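Local coordinates for protein SusD homolog (Bacteroides thetaiotaomicron, PDB 3SGH) that probably binds sugars at the cell surface as a SusD-like outer-membrane lipoprotein, helping to capture glycans for uptake, at residues A[98-110]-A[147-161]. Sequence-based numbering, arbitrary orientation.
Sequences KGVIYAMAQLTRV and MFDDLDNAITILKSA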
ATOM      1  N   LYS A  98       9.236  25.729 -11.237  1.00 23.02           N
ATOM      2  CA  LYS A  98       8.087  26.053 -12.061  1.00 24.28           C
ATOM      3  C   LYS A  98       7.802  24.974 -13.087  1.00 22.11           C
ATOM      4  O   LYS A  98       8.707  24.366 -13.623  1.00 22.20           O
ATOM      5  CB  LYS A  98       8.335  27.381 -12.816  1.00 25.39           C
ATOM      6  CG  LYS A  98       8.263  28.647 -11.931  1.00 31.86           C
ATOM      7  CD  LYS A  98       8.834  29.903 -12.634  1.00 36.09           C
ATOM      8  CE  LYS A  98      10.393  30.016 -12.582  1.00 38.82           C
ATOM      9  NZ  LYS A  98      10.983  30.468 -11.238  1.00 39.38           N
ATOM     10  N   GLY A  99       6.538  24.796 -13.438  1.00 21.73           N
ATOM     11  CA  GLY A  99       6.231  23.993 -14.628  1.00 20.92           C
ATOM     12  C   GLY A  99       5.818  22.568 -14.278  1.00 20.24           C
ATOM     13  O   GLY A  99       5.959  22.134 -13.142  1.00 19.70           O
ATOM     14  N   VAL A 100       5.312  21.867 -15.292  1.00 19.95           N
ATOM     15  CA  VAL A 100       4.761  20.498 -15.130  1.00 18.67           C
ATOM     16  C   VAL A 100       5.828  19.495 -14.682  1.00 18.38           C
ATOM     17  O   VAL A 100       5.527  18.576 -13.920  1.00 17.07           O
ATOM     18  CB  VAL A 100       4.086  20.074 -16.430  1.00 19.56           C
ATOM     19  CG1 VAL A 100       3.777  18.556 -16.437  1.00 17.79           C
ATOM     20  CG2 VAL A 100       2.799  20.891 -16.642  1.00 17.86           C
ATOM     21  N   ILE A 101       7.076  19.670 -15.083  1.00 17.19           N
ATOM     22  CA  ILE A 101       8.115  18.689 -14.729  1.00 17.76           C
ATOM     23  C   ILE A 101       8.424  18.857 -13.241  1.00 17.52           C
ATOM     24  O   ILE A 101       8.581  17.865 -12.547  1.00 16.16           O
ATOM     25  CB  ILE A 101       9.388  18.796 -15.616  1.00 17.73           C
ATOM     26  CG1 ILE A 101       8.985  18.612 -17.092  1.00 19.00           C
ATOM     27  CG2 ILE A 101      10.469  17.815 -15.169  1.00 17.01           C
ATOM     28  CD1 ILE A 101       8.160  17.345 -17.409  1.00 16.73           C
ATOM     29  N   TYR A 102       8.428  20.097 -12.732  1.00 17.94           N
ATOM     30  CA  TYR A 102       8.608  20.315 -11.317  1.00 16.99           C
ATOM     31  C   TYR A 102       7.428  19.774 -10.525  1.00 17.92           C
ATOM     32  O   TYR A 102       7.618  19.142  -9.486  1.00 16.95           O
ATOM     33  CB  TYR A 102       8.805  21.794 -11.007  1.00 18.31           C
ATOM     34  CG  TYR A 102       8.966  22.068  -9.556  1.00 17.05           C
ATOM     35  CD1 TYR A 102      10.054  21.557  -8.853  1.00 20.93           C
ATOM     36  CD2 TYR A 102       8.043  22.866  -8.862  1.00 16.72           C
ATOM     37  CE1 TYR A 102      10.218  21.816  -7.503  1.00 19.27           C
ATOM     38  CE2 TYR A 102       8.221  23.133  -7.500  1.00 17.08           C
ATOM     39  CZ  TYR A 102       9.322  22.612  -6.846  1.00 19.71           C
ATOM     40  OH  TYR A 102       9.519  22.868  -5.490  1.00 20.04           O
ATOM     41  N   ALA A 103       6.204  20.038 -11.000  1.00 17.37           N
ATOM     42  CA  ALA A 103       5.000  19.502 -10.381  1.00 17.39           C
ATOM     43  C   ALA A 103       5.117  17.976 -10.276  1.00 16.73           C
ATOM     44  O   ALA A 103       4.815  17.388  -9.228  1.00 16.01           O
ATOM     45  CB  ALA A 103       3.784  19.889 -11.187  1.00 17.30           C
HETATM   46  N   MSE A 104       5.524  17.318 -11.366  1.00 16.21           N
HETATM   47  CA  MSE A 104       5.651  15.858 -11.336  1.00 16.29           C
HETATM   48  C   MSE A 104       6.730  15.383 -10.377  1.00 17.02           C
HETATM   49  O   MSE A 104       6.600  14.320  -9.780  1.00 16.80           O
HETATM   50  CB  MSE A 104       5.872  15.285 -12.742  1.00 16.31           C
HETATM   51  CG  MSE A 104       4.663  15.460 -13.631  1.00 16.96           C
HETATM   52 SE   MSE A 104       3.140  14.510 -13.047  0.75 14.62          SE
HETATM   53  CE  MSE A 104       4.044  12.848 -12.508  1.00 21.70           C
ATOM     54  N   ALA A 105       7.812  16.163 -10.231  1.00 16.36           N
ATOM     55  CA  ALA A 105       8.880  15.806  -9.284  1.00 16.22           C
ATOM     56  C   ALA A 105       8.367  15.924  -7.846  1.00 16.02           C
ATOM     57  O   ALA A 105       8.618  15.063  -7.022  1.00 15.50           O
ATOM     58  CB  ALA A 105      10.124  16.677  -9.520  1.00 15.36           C
ATOM     59  N   GLN A 106       7.559  16.939  -7.583  1.00 16.67           N
ATOM     60  CA  GLN A 106       6.935  17.119  -6.276  1.00 15.96           C
ATOM     61  C   GLN A 106       5.962  15.995  -5.950  1.00 15.78           C
ATOM     62  O   GLN A 106       5.986  15.433  -4.849  1.00 16.82           O
ATOM     63  CB  GLN A 106       6.161  18.435  -6.271  1.00 15.33           C
ATOM     64  CG  GLN A 106       7.020  19.637  -6.103  1.00 17.31           C
ATOM     65  CD  GLN A 106       6.196  20.869  -5.775  1.00 18.96           C
ATOM     66  OE1 GLN A 106       5.275  21.219  -6.510  1.00 18.98           O
ATOM     67  NE2 GLN A 106       6.507  21.496  -4.658  1.00 18.14           N
ATOM     68  N   LEU A 107       5.097  15.702  -6.900  1.00 15.38           N
ATOM     69  CA  LEU A 107       4.118  14.601  -6.731  1.00 15.25           C
ATOM     70  C   LEU A 107       4.809  13.245  -6.466  1.00 15.11           C
ATOM     71  O   LEU A 107       4.408  12.473  -5.613  1.00 15.71           O
ATOM     72  CB  LEU A 107       3.214  14.524  -7.928  1.00 16.02           C
ATOM     73  CG  LEU A 107       2.201  13.367  -7.961  1.00 15.14           C
ATOM     74  CD1 LEU A 107       1.206  13.454  -6.791  1.00 14.47           C
ATOM     75  CD2 LEU A 107       1.465  13.413  -9.350  1.00 15.47           C
ATOM     76  N   THR A 108       5.848  12.977  -7.215  1.00 15.43           N
ATOM     77  CA  THR A 108       6.566  11.729  -7.128  1.00 15.88           C
ATOM     78  C   THR A 108       7.334  11.602  -5.802  1.00 15.84           C
ATOM     79  O   THR A 108       7.308  10.518  -5.180  1.00 15.46           O
ATOM     80  CB  THR A 108       7.458  11.503  -8.371  1.00 16.66           C
ATOM     81  OG1 THR A 108       6.673  11.639  -9.574  1.00 17.93           O
ATOM     82  CG2 THR A 108       8.064  10.094  -8.343  1.00 14.87           C
ATOM     83  N   ARG A 109       7.969  12.686  -5.371  1.00 16.01           N
ATOM     84  CA  ARG A 109       8.582  12.764  -4.041  1.00 16.11           C
ATOM     85  C   ARG A 109       7.573  12.540  -2.947  1.00 16.47           C
ATOM     86  O   ARG A 109       7.796  11.739  -2.080  1.00 16.40           O
ATOM     87  CB  ARG A 109       9.217  14.127  -3.845  1.00 17.34           C
ATOM     88  CG  ARG A 109      10.009  14.307  -2.556  1.00 18.30           C
ATOM     89  CD  ARG A 109      10.514  15.681  -2.481  1.00 24.15           C
ATOM     90  NE  ARG A 109      11.256  15.926  -1.246  1.00 24.05           N
ATOM     91  CZ  ARG A 109      11.378  17.099  -0.649  1.00 26.00           C
ATOM     92  NH1 ARG A 109      10.708  18.178  -1.080  1.00 25.83           N
ATOM     93  NH2 ARG A 109      12.125  17.161   0.442  1.00 26.92           N
ATOM     94  N   VAL A 110       6.434  13.247  -3.007  1.00 14.47           N
ATOM     95  CA  VAL A 110       5.395  13.030  -2.022  1.00 14.46           C
ATOM     96  C   VAL A 110       4.967  11.548  -2.048  1.00 13.87           C
ATOM     97  O   VAL A 110       4.794  10.967  -0.988  1.00 14.04           O
ATOM     98  CB  VAL A 110       4.180  13.966  -2.193  1.00 13.76           C
ATOM     99  CG1 VAL A 110       2.959  13.445  -1.326  1.00 14.19           C
ATOM    100  CG2 VAL A 110       4.529  15.475  -1.876  1.00 15.23           C
HETATM  101  N   MSE A 147       4.025  17.594   3.208  1.00 16.81           N
HETATM  102  CA  MSE A 147       3.703  16.825   2.005  1.00 16.70           C
HETATM  103  C   MSE A 147       2.369  17.274   1.415  1.00 15.98           C
HETATM  104  O   MSE A 147       2.271  17.398   0.188  1.00 16.97           O
HETATM  105  CB  MSE A 147       3.752  15.297   2.232  1.00 17.06           C
HETATM  106  CG  MSE A 147       5.109  14.782   2.519  1.00 17.20           C
HETATM  107 SE   MSE A 147       5.179  12.856   2.595  0.75 14.21          SE
HETATM  108  CE  MSE A 147       4.128  12.696   4.225  1.00 15.62           C
ATOM    109  N   PHE A 148       1.350  17.537   2.237  1.00 16.01           N
ATOM    110  CA  PHE A 148       0.086  18.121   1.729  1.00 15.45           C
ATOM    111  C   PHE A 148       0.348  19.467   1.015  1.00 17.17           C
ATOM    112  O   PHE A 148      -0.184  19.720  -0.067  1.00 15.93           O
ATOM    113  CB  PHE A 148      -0.964  18.318   2.846  1.00 14.87           C
ATOM    114  CG  PHE A 148      -1.735  17.062   3.224  1.00 16.05           C
ATOM    115  CD1 PHE A 148      -2.657  16.527   2.348  1.00 13.13           C
ATOM    116  CD2 PHE A 148      -1.522  16.422   4.453  1.00 16.38           C
ATOM    117  CE1 PHE A 148      -3.365  15.395   2.642  1.00 17.75           C
ATOM    118  CE2 PHE A 148      -2.245  15.293   4.775  1.00 16.27           C
ATOM    119  CZ  PHE A 148      -3.175  14.769   3.868  1.00 16.56           C
ATOM    120  N   ASP A 149       1.180  20.308   1.630  1.00 17.70           N
ATOM    121  CA  ASP A 149       1.549  21.587   1.009  1.00 19.84           C
ATOM    122  C   ASP A 149       2.200  21.426  -0.374  1.00 19.47           C
ATOM    123  O   ASP A 149       1.844  22.140  -1.323  1.00 18.22           O
ATOM    124  CB  ASP A 149       2.431  22.428   1.946  1.00 20.78           C
ATOM    125  CG  ASP A 149       1.698  22.852   3.224  1.00 23.09           C
ATOM    126  OD1 ASP A 149       0.456  22.802   3.268  1.00 23.27           O
ATOM    127  OD2 ASP A 149       2.396  23.227   4.200  1.00 24.31           O
ATOM    128  N   ASP A 150       3.148  20.499  -0.502  1.00 18.59           N
ATOM    129  CA  ASP A 150       3.852  20.335  -1.759  1.00 18.49           C
ATOM    130  C   ASP A 150       2.891  19.730  -2.789  1.00 16.96           C
ATOM    131  O   ASP A 150       2.893  20.089  -3.970  1.00 17.91           O
ATOM    132  CB  ASP A 150       5.077  19.460  -1.558  1.00 18.79           C
ATOM    133  CG  ASP A 150       6.233  20.212  -0.866  1.00 21.14           C
ATOM    134  OD1 ASP A 150       6.240  21.462  -0.865  1.00 23.59           O
ATOM    135  OD2 ASP A 150       7.146  19.541  -0.359  1.00 20.24           O
ATOM    136  N   LEU A 151       2.043  18.832  -2.313  1.00 15.34           N
ATOM    137  CA  LEU A 151       1.091  18.171  -3.197  1.00 15.95           C
ATOM    138  C   LEU A 151       0.109  19.233  -3.701  1.00 16.23           C
ATOM    139  O   LEU A 151      -0.244  19.239  -4.871  1.00 16.12           O
ATOM    140  CB  LEU A 151       0.386  17.033  -2.445  1.00 16.05           C
ATOM    141  CG  LEU A 151      -0.639  16.247  -3.276  1.00 17.81           C
ATOM    142  CD1 LEU A 151      -0.050  15.677  -4.533  1.00 16.37           C
ATOM    143  CD2 LEU A 151      -1.255  15.120  -2.390  1.00 15.61           C
ATOM    144  N   ASP A 152      -0.309  20.176  -2.845  1.00 17.09           N
ATOM    145  CA  ASP A 152      -1.216  21.236  -3.318  1.00 18.14           C
ATOM    146  C   ASP A 152      -0.594  22.108  -4.403  1.00 18.69           C
ATOM    147  O   ASP A 152      -1.269  22.574  -5.345  1.00 19.09           O
ATOM    148  CB  ASP A 152      -1.678  22.110  -2.136  1.00 17.28           C
ATOM    149  CG  ASP A 152      -2.773  21.445  -1.296  1.00 22.52           C
ATOM    150  OD1 ASP A 152      -3.469  20.536  -1.822  1.00 25.33           O
ATOM    151  OD2 ASP A 152      -2.963  21.846  -0.098  1.00 25.44           O
ATOM    152  N   ASN A 153       0.700  22.360  -4.258  1.00 20.19           N
ATOM    153  CA  ASN A 153       1.443  23.132  -5.241  1.00 19.56           C
ATOM    154  C   ASN A 153       1.461  22.387  -6.575  1.00 18.94           C
ATOM    155  O   ASN A 153       1.222  22.983  -7.597  1.00 18.40           O
ATOM    156  CB  ASN A 153       2.870  23.344  -4.783  1.00 19.27           C
ATOM    157  CG  ASN A 153       3.620  24.338  -5.677  1.00 21.97           C
ATOM    158  OD1 ASN A 153       3.313  25.545  -5.629  1.00 22.00           O
ATOM    159  ND2 ASN A 153       4.576  23.844  -6.515  1.00 19.73           N
ATOM    160  N   ALA A 154       1.716  21.074  -6.541  1.00 18.03           N
ATOM    161  CA  ALA A 154       1.697  20.247  -7.748  1.00 17.79           C
ATOM    162  C   ALA A 154       0.322  20.249  -8.410  1.00 18.24           C
ATOM    163  O   ALA A 154       0.219  20.409  -9.652  1.00 18.09           O
ATOM    164  CB  ALA A 154       2.131  18.855  -7.419  1.00 17.56           C
ATOM    165  N   ILE A 155      -0.722  20.129  -7.590  1.00 18.03           N
ATOM    166  CA  ILE A 155      -2.103  20.169  -8.053  1.00 17.77           C
ATOM    167  C   ILE A 155      -2.415  21.481  -8.769  1.00 18.54           C
ATOM    168  O   ILE A 155      -3.048  21.456  -9.827  1.00 18.63           O
ATOM    169  CB  ILE A 155      -3.136  19.878  -6.898  1.00 18.11           C
ATOM    170  CG1 ILE A 155      -3.041  18.398  -6.507  1.00 18.02           C
ATOM    171  CG2 ILE A 155      -4.531  20.289  -7.307  1.00 17.03           C
ATOM    172  CD1 ILE A 155      -3.739  18.013  -5.174  1.00 17.08           C
ATOM    173  N   THR A 156      -1.927  22.604  -8.249  1.00 19.19           N
ATOM    174  CA  THR A 156      -2.249  23.889  -8.886  1.00 20.87           C
ATOM    175  C   THR A 156      -1.638  23.951 -10.269  1.00 20.99           C
ATOM    176  O   THR A 156      -2.271  24.401 -11.229  1.00 22.28           O
ATOM    177  CB  THR A 156      -1.726  25.048  -8.069  1.00 21.75           C
ATOM    178  OG1 THR A 156      -2.354  25.015  -6.780  1.00 24.16           O
ATOM    179  CG2 THR A 156      -2.052  26.391  -8.759  1.00 25.31           C
ATOM    180  N   ILE A 157      -0.414  23.453 -10.380  1.00 20.56           N
ATOM    181  CA  ILE A 157       0.292  23.429 -11.672  1.00 20.39           C
ATOM    182  C   ILE A 157      -0.353  22.499 -12.665  1.00 20.53           C
ATOM    183  O   ILE A 157      -0.561  22.876 -13.810  1.00 20.47           O
ATOM    184  CB  ILE A 157       1.766  22.996 -11.507  1.00 20.58           C
ATOM    185  CG1 ILE A 157       2.506  24.072 -10.739  1.00 20.51           C
ATOM    186  CG2 ILE A 157       2.435  22.838 -12.892  1.00 19.22           C
ATOM    187  CD1 ILE A 157       3.851  23.645 -10.256  1.00 21.50           C
ATOM    188  N   LEU A 158      -0.654  21.279 -12.224  1.00 19.46           N
ATOM    189  CA  LEU A 158      -1.264  20.275 -13.109  1.00 20.34           C
ATOM    190  C   LEU A 158      -2.666  20.723 -13.594  1.00 21.37           C
ATOM    191  O   LEU A 158      -3.025  20.462 -14.745  1.00 20.98           O
ATOM    192  CB  LEU A 158      -1.368  18.921 -12.423  1.00 19.16           C
ATOM    193  CG  LEU A 158      -0.035  18.217 -12.123  1.00 19.27           C
ATOM    194  CD1 LEU A 158      -0.228  17.027 -11.168  1.00 16.51           C
ATOM    195  CD2 LEU A 158       0.672  17.821 -13.475  1.00 18.76           C
ATOM    196  N   LYS A 159      -3.431  21.394 -12.725  1.00 20.97           N
ATOM    197  CA  LYS A 159      -4.796  21.820 -13.063  1.00 21.94           C
ATOM    198  C   LYS A 159      -4.788  22.827 -14.194  1.00 23.84           C
ATOM    199  O   LYS A 159      -5.602  22.735 -15.112  1.00 24.47           O
ATOM    200  CB  LYS A 159      -5.522  22.411 -11.845  1.00 22.28           C
ATOM    201  CG  LYS A 159      -6.991  22.716 -12.083  1.00 25.44           C
ATOM    202  CD  LYS A 159      -7.721  23.269 -10.828  1.00 26.53           C
ATOM    203  CE  LYS A 159      -9.082  23.946 -11.196  1.00 29.71           C
ATOM    204  NZ  LYS A 159      -9.402  25.019 -10.150  1.00 34.96           N
ATOM    205  N   SER A 160      -3.873  23.774 -14.127  1.00 23.54           N
ATOM    206  CA  SER A 160      -3.707  24.711 -15.202  1.00 26.03           C
ATOM    207  C   SER A 160      -3.210  24.042 -16.486  1.00 25.03           C
ATOM    208  O   SER A 160      -3.758  24.273 -17.596  1.00 25.54           O
ATOM    209  CB  SER A 160      -2.716  25.795 -14.761  1.00 26.75           C
ATOM    210  OG  SER A 160      -2.511  26.674 -15.833  1.00 33.77           O
ATOM    211  N   ALA A 161      -2.171  23.228 -16.350  1.00 24.31           N
ATOM    212  CA  ALA A 161      -1.588  22.523 -17.480  1.00 23.00           C
ATOM    213  C   ALA A 161      -2.648  21.677 -18.232  1.00 22.53           C
ATOM    214  O   ALA A 161      -2.651  21.630 -19.467  1.00 22.41           O
ATOM    215  CB  ALA A 161      -0.402  21.638 -16.988  1.00 22.66           C
TER
HETATM  216  O   HOH W   1       5.696  23.551  -2.817  1.00 25.06           O
HETATM  217  O   HOH W   2       7.874  17.188  -2.592  1.00 39.71           O
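A103 and A154 face each other where helices 100-110 and 147-161 come closest, CA to CA 4.3 Å, a spacing suited to small side chains; the methyl of A154 rests on A103 O. Branched I157 lays CG2 against A103 CB, while L158 fits as a knob among V100, A103, M104 and L107. Where the backbones stand wider apart, the longer L107 and L151 meet through CD1 methyls, a tight 3.4 Å apart. The helices run roughly antiparallel, at 146°, in keeping with the alpha-alpha superhelix of this SusD-like protein, whose family belongs to the TPR clan; W184 of helix 181-198 touches M104 and L107. Polar groups line one flank. The chi1 of N153 (-171°) swings CG away from its own backbone N and carries ND2 across to Q106 OE1, 2.7 Å away, the amide planes nearly perpendicular. An amide suits Q106 because NE2 also donates, to a water bonded to D150 OD1. A leucine in place of Q106 would probably leave N153 ND2 without this acceptor and that water without its amide donor. R109 NH1 and D150 OD2 make a long salt bridge (3.9 Å) of charge alone, the oxygen lying well out of the guanidinium plane; Y125 hydrogen-bonds this oxygen, and R109 NE the hydroxyl of Y85.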